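Local coordinates for protein 1-pyrroline-5-carboxylate dehydrogenase (Thermus thermophilus, PDB 1UZB) that probably oxidises the open-chain aldehyde form of 1-pyrroline-5-carboxylate to glutamate, as a member of the aldehyde dehydrogenase family, at residues S326-T331 against L423-V428. Residues are numbered along the deposited sequence; the frame is centred on the assembly and turned at random.
Sequences SRLILT and LSVIRV
Leu328 and Val425 stand side by side on adjacent parallel strands of the mixed β-sheet in which strand 325-331 is flanked by 293-297 and 422-428, an α/β arrangement with helices on both faces, in keeping with the catalytic domain of aldehyde dehydrogenases. The two side chains run alongside each other in the same direction, Leu328 CB lying 4.1 Å from Val425 CG2. The branches of Val425 are divided between two leucines. With CG1 anti to the backbone N (chi1 -174°), that methyl meets Leu330 CD1 at 3.8 Å, the side chains crossing at a slant, while CG2 keeps to Leu328. Replacing Val425 by alanine would take away both methyls and is likely to leave Leu330 CD1 and the flank of Leu328 without these partners, opening a gap beneath helix 332-346, whose Tyr335 also touches Val425 and Leu330. Leu423 enters the same layer from the strand start, its CD1 reaching across to lie over the Ser326 carbonyl group, 3.7 Å from Ser326 C.

On the other face, Ile329 CG2 is met by both methyls of Val428, with Val428 CG1 and Val428 CG2 each 3.9 Å from it. Ile329 also packs on helix 431-439, and its CD1 lies over one face of the Arg327 guanidinium, offset toward the rim; that group is held by the carbonyls of Val437 and Ala438.

Five backbone hydrogen bonds join the strands in the alternating parallel pattern, the straightest running from Val428 N to Leu330 O (175° at the hydrogen). Where the ladder begins, Ser424 N approaches Ser326 O from above the carbonyl plane, 41° out of it. A water is hydrogen-bonded to Ser326 O at 2.8 Å and to Ser424 OG at 2.9 Å, a hydroxyl that further pairs with Ile413 O.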
loop_
_atom_site.group_PDB
_atom_site.type_symbol
_atom_site.label_atom_id
_atom_site.label_comp_id
_atom_site.label_asym_id
_atom_site.label_seq_id
_atom_site.Cartn_x
_atom_site.Cartn_y
_atom_site.Cartn_z
ATOM N N SER A 326 11.237 -4.250 41.859
ATOM C CA SER A 326 11.163 -4.358 43.312
ATOM C C SER A 326 11.324 -5.818 43.728
ATOM O O SER A 326 11.407 -6.132 44.917
ATOM C CB SER A 326 9.837 -3.795 43.840
ATOM O OG SER A 326 8.720 -4.430 43.248
ATOM N N ARG A 327 11.356 -6.712 42.742
ATOM C CA ARG A 327 11.545 -8.132 43.001
ATOM C C ARG A 327 12.642 -8.656 42.085
ATOM O O ARG A 327 12.683 -8.319 40.898
ATOM C CB ARG A 327 10.258 -8.927 42.745
ATOM C CG ARG A 327 9.090 -8.572 43.655
ATOM C CD ARG A 327 7.915 -9.513 43.409
ATOM N NE ARG A 327 7.406 -9.389 42.045
ATOM C CZ ARG A 327 6.767 -10.354 41.392
ATOM N NH1 ARG A 327 6.344 -10.139 40.152
ATOM N NH2 ARG A 327 6.561 -11.535 41.965
ATOM N N LEU A 328 13.545 -9.454 42.647
ATOM C CA LEU A 328 14.624 -10.074 41.883
ATOM C C LEU A 328 14.446 -11.568 42.123
ATOM O O LEU A 328 14.643 -12.049 43.237
ATOM C CB LEU A 328 15.996 -9.611 42.383
ATOM C CG LEU A 328 17.184 -10.281 41.686
ATOM C CD1 LEU A 328 17.138 -10.011 40.185
ATOM C CD2 LEU A 328 18.476 -9.761 42.280
ATOM N N ILE A 329 14.033 -12.285 41.082
ATOM C CA ILE A 329 13.789 -13.722 41.171
ATOM C C ILE A 329 14.965 -14.457 40.554
ATOM O O ILE A 329 15.200 -14.379 39.349
ATOM C CB ILE A 329 12.483 -14.088 40.434
ATOM C CG1 ILE A 329 11.315 -13.296 41.031
ATOM C CG2 ILE A 329 12.211 -15.581 40.549
ATOM C CD1 ILE A 329 10.039 -13.381 40.219
ATOM N N LEU A 330 15.707 -15.173 41.390
ATOM C CA LEU A 330 16.888 -15.892 40.936
ATOM C C LEU A 330 16.746 -17.401 41.026
ATOM O O LEU A 330 16.363 -17.927 42.072
ATOM C CB LEU A 330 18.100 -15.463 41.769
ATOM C CG LEU A 330 18.356 -13.953 41.843
ATOM C CD1 LEU A 330 19.484 -13.642 42.822
ATOM C CD2 LEU A 330 18.694 -13.436 40.454
ATOM N N THR A 331 17.053 -18.099 39.935
ATOM C CA THR A 331 16.993 -19.553 39.944
ATOM C C THR A 331 18.173 -19.994 40.806
ATOM O O THR A 331 19.110 -19.227 41.025
ATOM C CB THR A 331 17.115 -20.141 38.519
ATOM O OG1 THR A 331 18.386 -19.792 37.958
ATOM C CG2 THR A 331 16.005 -19.602 37.630
ATOM N N LEU A 423 14.638 -3.545 47.384
ATOM C CA LEU A 423 14.608 -4.710 46.510
ATOM C C LEU A 423 14.447 -6.000 47.302
ATOM O O LEU A 423 15.183 -6.236 48.265
ATOM C CB LEU A 423 15.906 -4.775 45.705
ATOM C CG LEU A 423 16.055 -5.930 44.720
ATOM C CD1 LEU A 423 15.007 -5.812 43.626
ATOM C CD2 LEU A 423 17.453 -5.901 44.126
ATOM N N SER A 424 13.494 -6.832 46.884
ATOM C CA SER A 424 13.234 -8.118 47.533
ATOM C C SER A 424 13.729 -9.244 46.629
ATOM O O SER A 424 13.268 -9.386 45.495
ATOM C CB SER A 424 11.734 -8.293 47.790
ATOM O OG SER A 424 11.259 -7.356 48.745
ATOM N N VAL A 425 14.661 -10.044 47.136
ATOM C CA VAL A 425 15.232 -11.142 46.366
ATOM C C VAL A 425 14.599 -12.463 46.767
ATOM O O VAL A 425 14.574 -12.831 47.947
ATOM C CB VAL A 425 16.758 -11.214 46.565
ATOM C CG1 VAL A 425 17.361 -12.271 45.653
ATOM C CG2 VAL A 425 17.374 -9.849 46.279
ATOM N N ILE A 426 14.090 -13.168 45.763
ATOM C CA ILE A 426 13.408 -14.442 45.942
ATOM C C ILE A 426 14.191 -15.543 45.236
ATOM O O ILE A 426 14.530 -15.418 44.062
ATOM C CB ILE A 426 11.980 -14.351 45.353
ATOM C CG1 ILE A 426 11.246 -13.156 45.969
ATOM C CG2 ILE A 426 11.222 -15.645 45.603
ATOM C CD1 ILE A 426 9.966 -12.764 45.248
ATOM N N ARG A 427 14.483 -16.617 45.960
ATOM C CA ARG A 427 15.234 -17.740 45.413
ATOM C C ARG A 427 14.283 -18.862 45.009
ATOM O O ARG A 427 13.481 -19.323 45.820
ATOM C CB ARG A 427 16.232 -18.242 46.462
ATOM C CG ARG A 427 17.078 -19.428 46.028
ATOM C CD ARG A 427 18.250 -19.634 46.979
ATOM N NE ARG A 427 17.816 -19.978 48.330
ATOM C CZ ARG A 427 17.472 -21.201 48.721
ATOM N NH1 ARG A 427 17.087 -21.415 49.973
ATOM N NH2 ARG A 427 17.526 -22.216 47.868
ATOM N N VAL A 428 14.373 -19.292 43.753
ATOM C CA VAL A 428 13.514 -20.355 43.237
ATOM C C VAL A 428 14.363 -21.472 42.636
ATOM O O VAL A 428 15.540 -21.273 42.342
ATOM C CB VAL A 428 12.524 -19.809 42.175
ATOM C CG1 VAL A 428 11.674 -18.703 42.783
ATOM C CG2 VAL A 428 13.279 -19.280 40.964
HETATM O O HOH W 1 10.513 -4.943 47.265
#